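Local coordinates for VP4 CORE protein (Bluetongue virus, PDB 2JHP) that caps the viral messenger RNA within the virus core, as a multidomain enzyme that binds S-adenosyl-L-homocysteine at two sites, consistent with methyl transfer, at residues A[407-412]-A[433-438]; A[426-431]-A[465-470]; A[416-421]-A[447-452]. All blocks are in the same frame, centred on the assembly; numbering follows the deposited sequence.

Contact 1. Residues A[407-412]-A[433-438]; sequences ADLFYL and IATAWV. With SAH (S-adenosyl-L-homocysteine), chain B; GUN (guanine), chain E.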
loop_
_atom_site.group_PDB
_atom_site.type_symbol
_atom_site.label_atom_id
_atom_site.label_comp_id
_atom_site.label_asym_id
_atom_site.label_seq_id
_atom_site.Cartn_x
_atom_site.Cartn_y
_atom_site.Cartn_z
ATOM N N ALA A 407 -8.074 4.915 7.179
ATOM C CA ALA A 407 -6.671 4.508 7.100
ATOM C C ALA A 407 -5.915 5.456 6.173
ATOM O O ALA A 407 -6.478 5.975 5.205
ATOM C CB ALA A 407 -6.550 3.075 6.591
ATOM N N ASP A 408 -4.633 5.671 6.458
ATOM C CA ASP A 408 -3.863 6.708 5.755
ATOM C C ASP A 408 -2.435 6.257 5.409
ATOM O O ASP A 408 -1.437 6.795 5.897
ATOM C CB ASP A 408 -3.897 7.998 6.572
ATOM C CG ASP A 408 -5.293 8.608 6.619
ATOM O OD1 ASP A 408 -5.619 9.397 5.702
ATOM O OD2 ASP A 408 -6.056 8.297 7.571
ATOM N N LEU A 409 -2.370 5.243 4.557
ATOM C CA LEU A 409 -1.147 4.498 4.350
ATOM C C LEU A 409 -0.322 5.040 3.165
ATOM O O LEU A 409 -0.837 5.211 2.065
ATOM C CB LEU A 409 -1.476 3.010 4.181
ATOM C CG LEU A 409 -2.125 2.282 5.363
ATOM C CD1 LEU A 409 -2.723 0.964 4.966
ATOM C CD2 LEU A 409 -1.115 2.090 6.469
ATOM N N PHE A 410 0.942 5.343 3.446
ATOM C CA PHE A 410 1.964 5.627 2.455
ATOM C C PHE A 410 1.613 6.757 1.493
ATOM O O PHE A 410 1.586 6.556 0.283
ATOM C CB PHE A 410 2.348 4.359 1.649
ATOM C CG PHE A 410 2.685 3.173 2.490
ATOM C CD1 PHE A 410 1.798 2.116 2.589
ATOM C CD2 PHE A 410 3.890 3.107 3.173
ATOM C CE1 PHE A 410 2.098 1.014 3.362
ATOM C CE2 PHE A 410 4.210 1.996 3.947
ATOM C CZ PHE A 410 3.309 0.950 4.046
ATOM N N TYR A 411 1.346 7.941 2.031
ATOM C CA TYR A 411 1.045 9.081 1.185
ATOM C C TYR A 411 1.336 10.411 1.868
ATOM O O TYR A 411 1.800 11.355 1.225
ATOM C CB TYR A 411 -0.404 9.010 0.655
ATOM C CG TYR A 411 -1.487 9.586 1.551
ATOM C CD1 TYR A 411 -1.798 10.946 1.508
ATOM C CD2 TYR A 411 -2.222 8.765 2.413
ATOM C CE1 TYR A 411 -2.807 11.483 2.316
ATOM C CE2 TYR A 411 -3.238 9.287 3.234
ATOM C CZ TYR A 411 -3.531 10.642 3.177
ATOM O OH TYR A 411 -4.509 11.184 3.983
ATOM N N LEU A 412 1.063 10.481 3.166
ATOM C CA LEU A 412 1.235 11.724 3.933
ATOM C C LEU A 412 2.471 12.553 3.556
ATOM O O LEU A 412 2.352 13.727 3.224
ATOM C CB LEU A 412 1.240 11.420 5.427
ATOM C CG LEU A 412 -0.051 11.564 6.255
ATOM C CD1 LEU A 412 -1.265 11.995 5.461
ATOM C CD2 LEU A 412 -0.346 10.309 7.037
ATOM N N ILE A 433 -4.813 3.853 11.212
ATOM C CA ILE A 433 -3.443 3.485 10.883
ATOM C C ILE A 433 -2.923 4.455 9.842
ATOM O O ILE A 433 -3.510 4.611 8.767
ATOM C CB ILE A 433 -3.281 2.003 10.406
ATOM C CG1 ILE A 433 -1.791 1.697 10.180
ATOM C CG2 ILE A 433 -4.135 1.702 9.186
ATOM C CD1 ILE A 433 -1.442 0.224 10.079
ATOM N N ALA A 434 -1.833 5.131 10.181
ATOM C CA ALA A 434 -1.214 6.084 9.264
ATOM C C ALA A 434 0.305 5.900 9.256
ATOM O O ALA A 434 0.887 5.424 10.241
ATOM C CB ALA A 434 -1.600 7.501 9.649
ATOM N N THR A 435 0.937 6.237 8.138
ATOM C CA THR A 435 2.395 6.164 8.031
ATOM C C THR A 435 3.006 7.510 7.665
ATOM O O THR A 435 2.383 8.313 6.986
ATOM C CB THR A 435 2.863 5.136 6.981
ATOM O OG1 THR A 435 2.296 5.470 5.712
ATOM C CG2 THR A 435 2.483 3.725 7.378
ATOM N N ALA A 436 4.232 7.728 8.125
ATOM C CA ALA A 436 5.006 8.895 7.760
ATOM C C ALA A 436 6.476 8.522 7.610
ATOM O O ALA A 436 7.048 7.807 8.429
ATOM C CB ALA A 436 4.839 9.997 8.791
ATOM N N TRP A 437 7.076 9.014 6.545
ATOM C CA TRP A 437 8.480 8.778 6.272
ATOM C C TRP A 437 9.404 9.591 7.210
ATOM O O TRP A 437 9.231 10.804 7.348
ATOM C CB TRP A 437 8.766 9.135 4.815
ATOM C CG TRP A 437 10.150 8.895 4.417
ATOM C CD1 TRP A 437 11.171 9.801 4.421
ATOM C CD2 TRP A 437 10.710 7.670 3.938
ATOM N NE1 TRP A 437 12.331 9.221 3.958
ATOM C CE2 TRP A 437 12.074 7.910 3.662
ATOM C CE3 TRP A 437 10.191 6.398 3.700
ATOM C CZ2 TRP A 437 12.925 6.924 3.166
ATOM C CZ3 TRP A 437 11.035 5.408 3.216
ATOM C CH2 TRP A 437 12.394 5.680 2.949
ATOM N N VAL A 438 10.364 8.907 7.839
ATOM C CA VAL A 438 11.286 9.521 8.785
ATOM C C VAL A 438 12.730 9.228 8.393
ATOM O O VAL A 438 13.663 9.770 8.995
ATOM C CB VAL A 438 11.031 9.066 10.248
ATOM C CG1 VAL A 438 9.700 9.603 10.764
ATOM C CG2 VAL A 438 11.101 7.554 10.375
HETATM N N SAH B . -1.963 4.243 0.020
HETATM C CA SAH B . -1.468 3.213 -0.947
HETATM C CB SAH B . -0.594 3.757 -2.082
HETATM C CG SAH B . 0.192 5.040 -1.891
HETATM S SD SAH B . 0.846 5.624 -3.479
HETATM C C SAH B . -0.793 2.036 -0.261
HETATM O O SAH B . -1.274 1.551 0.766
HETATM O OXT SAH B . 0.222 1.523 -0.730
HETATM C "C5'" SAH B . 0.567 7.343 -2.965
HETATM C "C4'" SAH B . -0.659 7.965 -3.611
HETATM O "O4'" SAH B . -1.257 8.910 -2.745
HETATM C "C3'" SAH B . -0.329 8.693 -4.911
HETATM O "O3'" SAH B . -1.356 8.365 -5.832
HETATM C "C2'" SAH B . -0.430 10.169 -4.554
HETATM O "O2'" SAH B . -0.899 10.960 -5.612
HETATM C "C1'" SAH B . -1.457 10.146 -3.423
HETATM N N9 SAH B . -1.357 11.316 -2.521
HETATM C C8 SAH B . -0.213 11.960 -2.108
HETATM N N7 SAH B . -0.565 12.986 -1.291
HETATM C C5 SAH B . -1.914 13.009 -1.175
HETATM C C6 SAH B . -2.796 13.830 -0.468
HETATM N N6 SAH B . -2.332 14.828 0.281
HETATM N N1 SAH B . -4.158 13.600 -0.534
HETATM C C2 SAH B . -4.646 12.557 -1.302
HETATM N N3 SAH B . -3.776 11.741 -2.003
HETATM C C4 SAH B . -2.429 11.961 -1.945
HETATM N N9 GUN E . 3.263 -1.347 -0.989
HETATM C C8 GUN E . 2.838 -0.505 -1.931
HETATM N N7 GUN E . 3.540 0.629 -1.855
HETATM C C5 GUN E . 4.423 0.512 -0.863
HETATM C C6 GUN E . 5.398 1.361 -0.337
HETATM O O6 GUN E . 5.576 2.483 -0.807
HETATM N N1 GUN E . 6.181 0.921 0.739
HETATM C C2 GUN E . 5.949 -0.365 1.254
HETATM N N2 GUN E . 6.668 -0.813 2.265
HETATM N N3 GUN E . 5.000 -1.154 0.722
HETATM C C4 GUN E . 4.243 -0.751 -0.311
HETATM O O HOH W 1 0.551 8.170 4.834
#
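F410 N donates to T435 OG1 over 2.6 Å, and D408 N to I433 O over 2.8 Å at 161°; a weak bond runs back from T435 N to D408 O. Threonine suits its place because OG1, held between its own backbone N and carbonyl carbon (chi1 57°), reaches the loop that follows D408, while CG2 is left for apolar packing. A water completes the join: it donates to D408 O and T435 O and accepts from L412 N. D408 OD1 takes the phenol hydrogen of Y411 at 2.7 Å on the anti side of the carboxylate and forms a salt bridge with R406 NH2, and OD2 is hydrogen-bonded to S431 OG, which probably offset the charge of the buried acid. L409 O accepts from the amino group of S-adenosyl-L-homocysteine, atom N, at 2.5 Å. The F410 ring is layered between guanine N1, 3.9 Å above one face, and T435 CG2 over the opposite face, with the ligand carboxylate atom O at its edge. Beyond the polar atoms, L409 CD2 meets I433 CG1 at 3.8 Å, and L412 CD2 rests on the small A434 CB. In the class I methyltransferase-like sheet these parallel neighbours, strands 406-408 and 433-437, belong to one beta-alpha-beta unit: helix 421-430 covers D408, L412 and A436, helix 114-128 packs on A407 and I433, and strand 499-503 continues the sheet beside 433-437.

Contact 2. Residues A[426-431]-A[465-470]; sequences EVMKKS and IRILDG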
loop_
_atom_site.group_PDB
_atom_site.type_symbol
_atom_site.label_atom_id
_atom_site.label_comp_id
_atom_site.label_asym_id
_atom_site.label_seq_id
_atom_site.Cartn_x
_atom_site.Cartn_y
_atom_site.Cartn_z
ATOM N N GLU A 426 -2.587 16.162 12.244
ATOM C CA GLU A 426 -4.030 16.113 12.461
ATOM C C GLU A 426 -4.616 14.795 11.945
ATOM O O GLU A 426 -5.519 14.235 12.561
ATOM C CB GLU A 426 -4.715 17.312 11.799
ATOM C CG GLU A 426 -6.040 17.728 12.424
ATOM C CD GLU A 426 -5.914 18.918 13.377
ATOM O OE1 GLU A 426 -5.229 19.903 13.006
ATOM O OE2 GLU A 426 -6.515 18.887 14.485
ATOM N N VAL A 427 -4.097 14.289 10.829
ATOM C CA VAL A 427 -4.478 12.956 10.353
ATOM C C VAL A 427 -3.998 11.838 11.296
ATOM O O VAL A 427 -4.779 10.965 11.683
ATOM C CB VAL A 427 -3.979 12.687 8.918
ATOM C CG1 VAL A 427 -4.182 11.231 8.545
ATOM C CG2 VAL A 427 -4.692 13.584 7.938
ATOM N N MET A 428 -2.721 11.883 11.675
ATOM C CA MET A 428 -2.140 10.886 12.582
ATOM C C MET A 428 -2.802 10.849 13.989
ATOM O O MET A 428 -2.698 9.854 14.699
ATOM C CB MET A 428 -0.619 11.059 12.673
ATOM C CG MET A 428 0.073 11.165 11.304
ATOM S SD MET A 428 1.812 10.669 11.222
ATOM C CE MET A 428 2.424 11.199 12.817
ATOM N N LYS A 429 -3.498 11.917 14.358
ATOM C CA LYS A 429 -4.223 11.965 15.623
ATOM C C LYS A 429 -5.552 11.179 15.576
ATOM O O LYS A 429 -6.039 10.709 16.603
ATOM C CB LYS A 429 -4.442 13.442 16.016
ATOM C CG LYS A 429 -5.141 13.756 17.308
ATOM C CD LYS A 429 -5.121 15.274 17.404
ATOM C CE LYS A 429 -5.462 15.818 18.775
ATOM N NZ LYS A 429 -6.868 16.282 18.746
ATOM N N LYS A 430 -6.118 11.020 14.379
ATOM C CA LYS A 430 -7.452 10.419 14.237
ATOM C C LYS A 430 -7.493 9.177 13.341
ATOM O O LYS A 430 -8.492 8.462 13.317
ATOM C CB LYS A 430 -8.483 11.467 13.766
ATOM C CG LYS A 430 -8.165 12.132 12.406
ATOM C CD LYS A 430 -9.273 13.088 11.954
ATOM C CE LYS A 430 -9.017 13.622 10.536
ATOM N NZ LYS A 430 -10.276 14.089 9.864
ATOM N N SER A 431 -6.418 8.911 12.610
ATOM C CA SER A 431 -6.407 7.773 11.691
ATOM C C SER A 431 -6.324 6.463 12.464
ATOM O O SER A 431 -5.788 6.433 13.570
ATOM C CB SER A 431 -5.253 7.896 10.703
ATOM O OG SER A 431 -5.174 6.748 9.885
ATOM N N ILE A 465 -3.636 6.858 20.808
ATOM C CA ILE A 465 -2.777 6.752 19.625
ATOM C C ILE A 465 -1.376 6.270 19.965
ATOM O O ILE A 465 -0.607 6.948 20.645
ATOM C CB ILE A 465 -2.729 8.055 18.782
ATOM C CG1 ILE A 465 -4.137 8.517 18.392
ATOM C CG2 ILE A 465 -1.888 7.845 17.508
ATOM C CD1 ILE A 465 -4.829 7.636 17.368
ATOM N N ARG A 466 -1.090 5.072 19.476
ATOM C CA ARG A 466 0.181 4.402 19.613
ATOM C C ARG A 466 1.109 4.856 18.465
ATOM O O ARG A 466 0.731 4.818 17.297
ATOM C CB ARG A 466 -0.086 2.899 19.538
ATOM C CG ARG A 466 0.578 2.023 20.596
ATOM C CD ARG A 466 -0.127 2.091 21.950
ATOM N NE ARG A 466 0.190 3.362 22.602
ATOM C CZ ARG A 466 -0.709 4.297 22.886
ATOM N NH1 ARG A 466 -0.325 5.424 23.459
ATOM N NH2 ARG A 466 -1.989 4.109 22.605
ATOM N N ILE A 467 2.309 5.315 18.802
ATOM C CA ILE A 467 3.232 5.838 17.796
ATOM C C ILE A 467 4.563 5.094 17.816
ATOM O O ILE A 467 5.290 5.119 18.807
ATOM C CB ILE A 467 3.418 7.395 17.910
ATOM C CG1 ILE A 467 4.199 7.954 16.710
ATOM C CG2 ILE A 467 4.097 7.792 19.198
ATOM C CD1 ILE A 467 3.369 8.041 15.441
ATOM N N LEU A 468 4.862 4.414 16.714
ATOM C CA LEU A 468 6.031 3.541 16.640
ATOM C C LEU A 468 6.687 3.613 15.282
ATOM O O LEU A 468 6.080 4.068 14.316
ATOM C CB LEU A 468 5.626 2.090 16.893
ATOM C CG LEU A 468 4.841 1.684 18.132
ATOM C CD1 LEU A 468 4.313 0.307 17.872
ATOM C CD2 LEU A 468 5.708 1.688 19.399
ATOM N N ASP A 469 7.930 3.155 15.207
ATOM C CA ASP A 469 8.602 3.010 13.933
ATOM C C ASP A 469 8.031 1.772 13.268
ATOM O O ASP A 469 7.443 0.930 13.944
ATOM C CB ASP A 469 10.125 2.929 14.088
ATOM C CG ASP A 469 10.587 1.678 14.809
ATOM O OD1 ASP A 469 10.216 0.564 14.380
ATOM O OD2 ASP A 469 11.352 1.799 15.798
ATOM N N GLY A 470 8.203 1.670 11.950
ATOM C CA GLY A 470 7.623 0.592 11.160
ATOM C C GLY A 470 7.865 -0.810 11.689
ATOM O O GLY A 470 6.949 -1.640 11.705
#
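I465 points its side chain toward the C-terminal part of helix 421-430 and spreads its branches over two backbone carbonyls. With CG1 beside its own backbone N (chi1 -54°) and CG2 anti to that N, the two arms diverge: CG1 leads to CD1, which lies 3.4 Å from K429 O, and CG2 comes within 3.5 Å of M428 O. A beta-branched residue fits here because one side chain can cover two successive peptide oxygens. CD1 also comes to 4.1 Å from S431 O. Nearby, V427 O accepts from both K430 N and S431 N, the latter at 2.8 Å, which holds the backbone turn in shape. M428 reaches the strand in a different way. Its flexible thioether carries CE to I467 CD1, 4.2 Å away, the methyl ends meeting loosely. K429, by contrast, directs its CB away, and its exposed side chain runs past Y462. The contact sets this part of the helix against strand 466-469, the edge strand of the mixed sheet within this chain; between them, S502 of strand 499-503 touches M428, I465 and I467. Chemically the join is van der Waals contact, methyls against carbonyl oxygens and against each other, so it depends on complementary shape and burial rather than on directional bonds.

Contact 3. Residues A[416-421]-A[447-452]; sequences CNMGLE and DDFALP. With SAH (S-adenosyl-L-homocysteine), chain B.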
loop_
_atom_site.group_PDB
_atom_site.type_symbol
_atom_site.label_atom_id
_atom_site.label_comp_id
_atom_site.label_asym_id
_atom_site.label_seq_id
_atom_site.Cartn_x
_atom_site.Cartn_y
_atom_site.Cartn_z
ATOM N N CYS A 416 4.356 16.205 -2.607
ATOM C CA CYS A 416 3.211 17.089 -2.868
ATOM C C CYS A 416 2.533 17.641 -1.599
ATOM O O CYS A 416 1.667 18.503 -1.695
ATOM C CB CYS A 416 2.172 16.373 -3.733
ATOM S SG CYS A 416 1.316 15.029 -2.881
ATOM N N ASN A 417 2.925 17.142 -0.427
ATOM C CA ASN A 417 2.361 17.587 0.860
ATOM C C ASN A 417 3.351 18.351 1.745
ATOM O O ASN A 417 3.077 18.614 2.922
ATOM C CB ASN A 417 1.787 16.394 1.638
ATOM C CG ASN A 417 0.784 15.609 0.829
ATOM O OD1 ASN A 417 0.088 16.167 -0.012
ATOM N ND2 ASN A 417 0.712 14.303 1.067
ATOM N N MET A 418 4.495 18.702 1.170
ATOM C CA MET A 418 5.538 19.413 1.884
ATOM C C MET A 418 5.022 20.695 2.538
ATOM O O MET A 418 4.227 21.439 1.946
ATOM C CB MET A 418 6.662 19.747 0.918
ATOM C CG MET A 418 8.029 19.806 1.553
ATOM S SD MET A 418 9.271 19.440 0.307
ATOM C CE MET A 418 9.259 20.949 -0.679
ATOM N N GLY A 419 5.487 20.938 3.764
ATOM C CA GLY A 419 5.117 22.131 4.528
ATOM C C GLY A 419 3.695 22.115 5.064
ATOM O O GLY A 419 3.108 23.169 5.290
ATOM N N LEU A 420 3.130 20.926 5.256
ATOM C CA LEU A 420 1.751 20.805 5.727
ATOM C C LEU A 420 1.676 19.853 6.915
ATOM O O LEU A 420 0.688 19.138 7.096
ATOM C CB LEU A 420 0.805 20.366 4.597
ATOM C CG LEU A 420 0.805 21.114 3.260
ATOM C CD1 LEU A 420 -0.189 20.492 2.312
ATOM C CD2 LEU A 420 0.487 22.572 3.441
ATOM N N GLU A 421 2.739 19.869 7.719
ATOM C CA GLU A 421 2.851 19.092 8.959
ATOM C C GLU A 421 1.630 19.186 9.886
ATOM O O GLU A 421 1.146 18.161 10.365
ATOM C CB GLU A 421 4.112 19.498 9.727
ATOM C CG GLU A 421 5.379 18.772 9.292
ATOM C CD GLU A 421 6.153 19.443 8.152
ATOM O OE1 GLU A 421 5.580 20.244 7.362
ATOM O OE2 GLU A 421 7.364 19.140 8.051
ATOM N N ASP A 447 10.375 9.069 -3.075
ATOM C CA ASP A 447 10.323 10.527 -3.166
ATOM C C ASP A 447 9.567 11.215 -2.015
ATOM O O ASP A 447 8.725 12.090 -2.238
ATOM C CB ASP A 447 9.677 10.899 -4.502
ATOM C CG ASP A 447 9.786 12.393 -4.820
ATOM O OD1 ASP A 447 10.922 12.900 -5.025
ATOM O OD2 ASP A 447 8.718 13.053 -4.884
ATOM N N ASP A 448 9.871 10.830 -0.786
ATOM C CA ASP A 448 9.211 11.421 0.370
ATOM C C ASP A 448 10.166 12.331 1.123
ATOM O O ASP A 448 11.374 12.156 1.056
ATOM C CB ASP A 448 8.699 10.324 1.303
ATOM C CG ASP A 448 7.288 9.867 0.960
ATOM O OD1 ASP A 448 6.533 9.471 1.887
ATOM O OD2 ASP A 448 6.928 9.905 -0.233
ATOM N N PHE A 449 9.617 13.315 1.829
ATOM C CA PHE A 449 10.396 14.088 2.773
ATOM C C PHE A 449 10.242 13.454 4.150
ATOM O O PHE A 449 9.199 12.875 4.467
ATOM C CB PHE A 449 9.959 15.553 2.770
ATOM C CG PHE A 449 8.554 15.784 3.274
ATOM C CD1 PHE A 449 8.302 16.032 4.638
ATOM C CD2 PHE A 449 7.480 15.782 2.397
ATOM C CE1 PHE A 449 7.028 16.266 5.100
ATOM C CE2 PHE A 449 6.187 16.012 2.876
ATOM C CZ PHE A 449 5.973 16.250 4.225
ATOM N N ALA A 450 11.293 13.559 4.958
ATOM C CA ALA A 450 11.332 12.992 6.302
ATOM C C ALA A 450 10.811 13.951 7.369
ATOM O O ALA A 450 11.240 15.090 7.439
ATOM C CB ALA A 450 12.754 12.553 6.637
ATOM N N LEU A 451 9.881 13.473 8.197
ATOM C CA LEU A 451 9.469 14.169 9.421
ATOM C C LEU A 451 10.528 13.902 10.479
ATOM O O LEU A 451 11.025 12.788 10.572
ATOM C CB LEU A 451 8.111 13.653 9.930
ATOM C CG LEU A 451 6.819 13.944 9.166
ATOM C CD1 LEU A 451 5.611 13.555 9.985
ATOM C CD2 LEU A 451 6.739 15.407 8.725
ATOM N N PRO A 452 10.922 14.934 11.248
ATOM C CA PRO A 452 11.847 14.668 12.355
ATOM C C PRO A 452 11.268 13.647 13.318
ATOM O O PRO A 452 10.157 13.830 13.799
ATOM C CB PRO A 452 11.989 16.050 13.025
ATOM C CG PRO A 452 11.685 17.027 11.948
ATOM C CD PRO A 452 10.615 16.378 11.131
HETATM N N SAH B . -1.963 4.243 0.020
HETATM C CA SAH B . -1.468 3.213 -0.947
HETATM C CB SAH B . -0.594 3.757 -2.082
HETATM C CG SAH B . 0.192 5.040 -1.891
HETATM S SD SAH B . 0.846 5.624 -3.479
HETATM C C SAH B . -0.793 2.036 -0.261
HETATM O O SAH B . -1.274 1.551 0.766
HETATM O OXT SAH B . 0.222 1.523 -0.730
HETATM C "C5'" SAH B . 0.567 7.343 -2.965
HETATM C "C4'" SAH B . -0.659 7.965 -3.611
HETATM O "O4'" SAH B . -1.257 8.910 -2.745
HETATM C "C3'" SAH B . -0.329 8.693 -4.911
HETATM O "O3'" SAH B . -1.356 8.365 -5.832
HETATM C "C2'" SAH B . -0.430 10.169 -4.554
HETATM O "O2'" SAH B . -0.899 10.960 -5.612
HETATM C "C1'" SAH B . -1.457 10.146 -3.423
HETATM N N9 SAH B . -1.357 11.316 -2.521
HETATM C C8 SAH B . -0.213 11.960 -2.108
HETATM N N7 SAH B . -0.565 12.986 -1.291
HETATM C C5 SAH B . -1.914 13.009 -1.175
HETATM C C6 SAH B . -2.796 13.830 -0.468
HETATM N N6 SAH B . -2.332 14.828 0.281
HETATM N N1 SAH B . -4.158 13.600 -0.534
HETATM C C2 SAH B . -4.646 12.557 -1.302
HETATM N N3 SAH B . -3.776 11.741 -2.003
HETATM C C4 SAH B . -2.429 11.961 -1.945
#
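The F449 ring carries M418 CG over one face, 4.1 Å above the plane and offset toward the rim, while the N417 carbonyl carbon and E421 OE2 approach obliquely. This is a Met-aromatic contact: M418 SD stands 5.3 Å from the ring centroid, 38° off the normal, joining two loops of a Rossmann-like, class I methyltransferase fold. F449 leaves its backbone toward 416-421, and with CG between its N and carbonyl carbon (chi1 66°) the ring lies with CE2 3.6 Å from M418 CA. A broad, flat side chain suits the spot, since it lies against the backbone of a type II turn from N417 to L420. G419 takes the positive phi that such a turn requires at its third position. Across the E421 carboxylate, tilted against the ring, the contact continues to L451: the two side chains slide past each other in opposite directions, with E421 CG 3.7 Å from L451 CD2. The bend at chi2 (89°) turns the carboxylate back, leaving OE2 near L451 CD2 and F449 CE1. Beside this contact the turn holds the cofactor product. The N417 amide reads the Hoogsteen edge of adenine, where OD1 accepts from N6 at 2.8 Å and ND2 donates to N7 at 3.0 Å, as asparagine can by offering both an acceptor and a donor. L412 O takes a further hydrogen bond from the same atom, N417 ND2.

Along the chain the six segments come in the order 407-412, 416-421, 426-431, 433-438, 447-452 and 465-470, and every pair of contacts crosses. Contact 1 closes the shortest loop, with helix 421-430 between its strands. Contact 3 starts within that loop and closes beyond strand 433-437, tying the turn before the helix to the loop before helix 453-460. Contact 2 starts at the other end of the helix and closes on 466-469, the edge strand, within this chain, of the mixed sheet that holds contact 1. Contacts 1 and 3 both touch S-adenosyl-L-homocysteine and join through W437 O and L451 N; contacts 1 and 2 meet where M428 SD packs on A436. Contacts 2 and 3 stay about 5 Å apart at their nearest atoms.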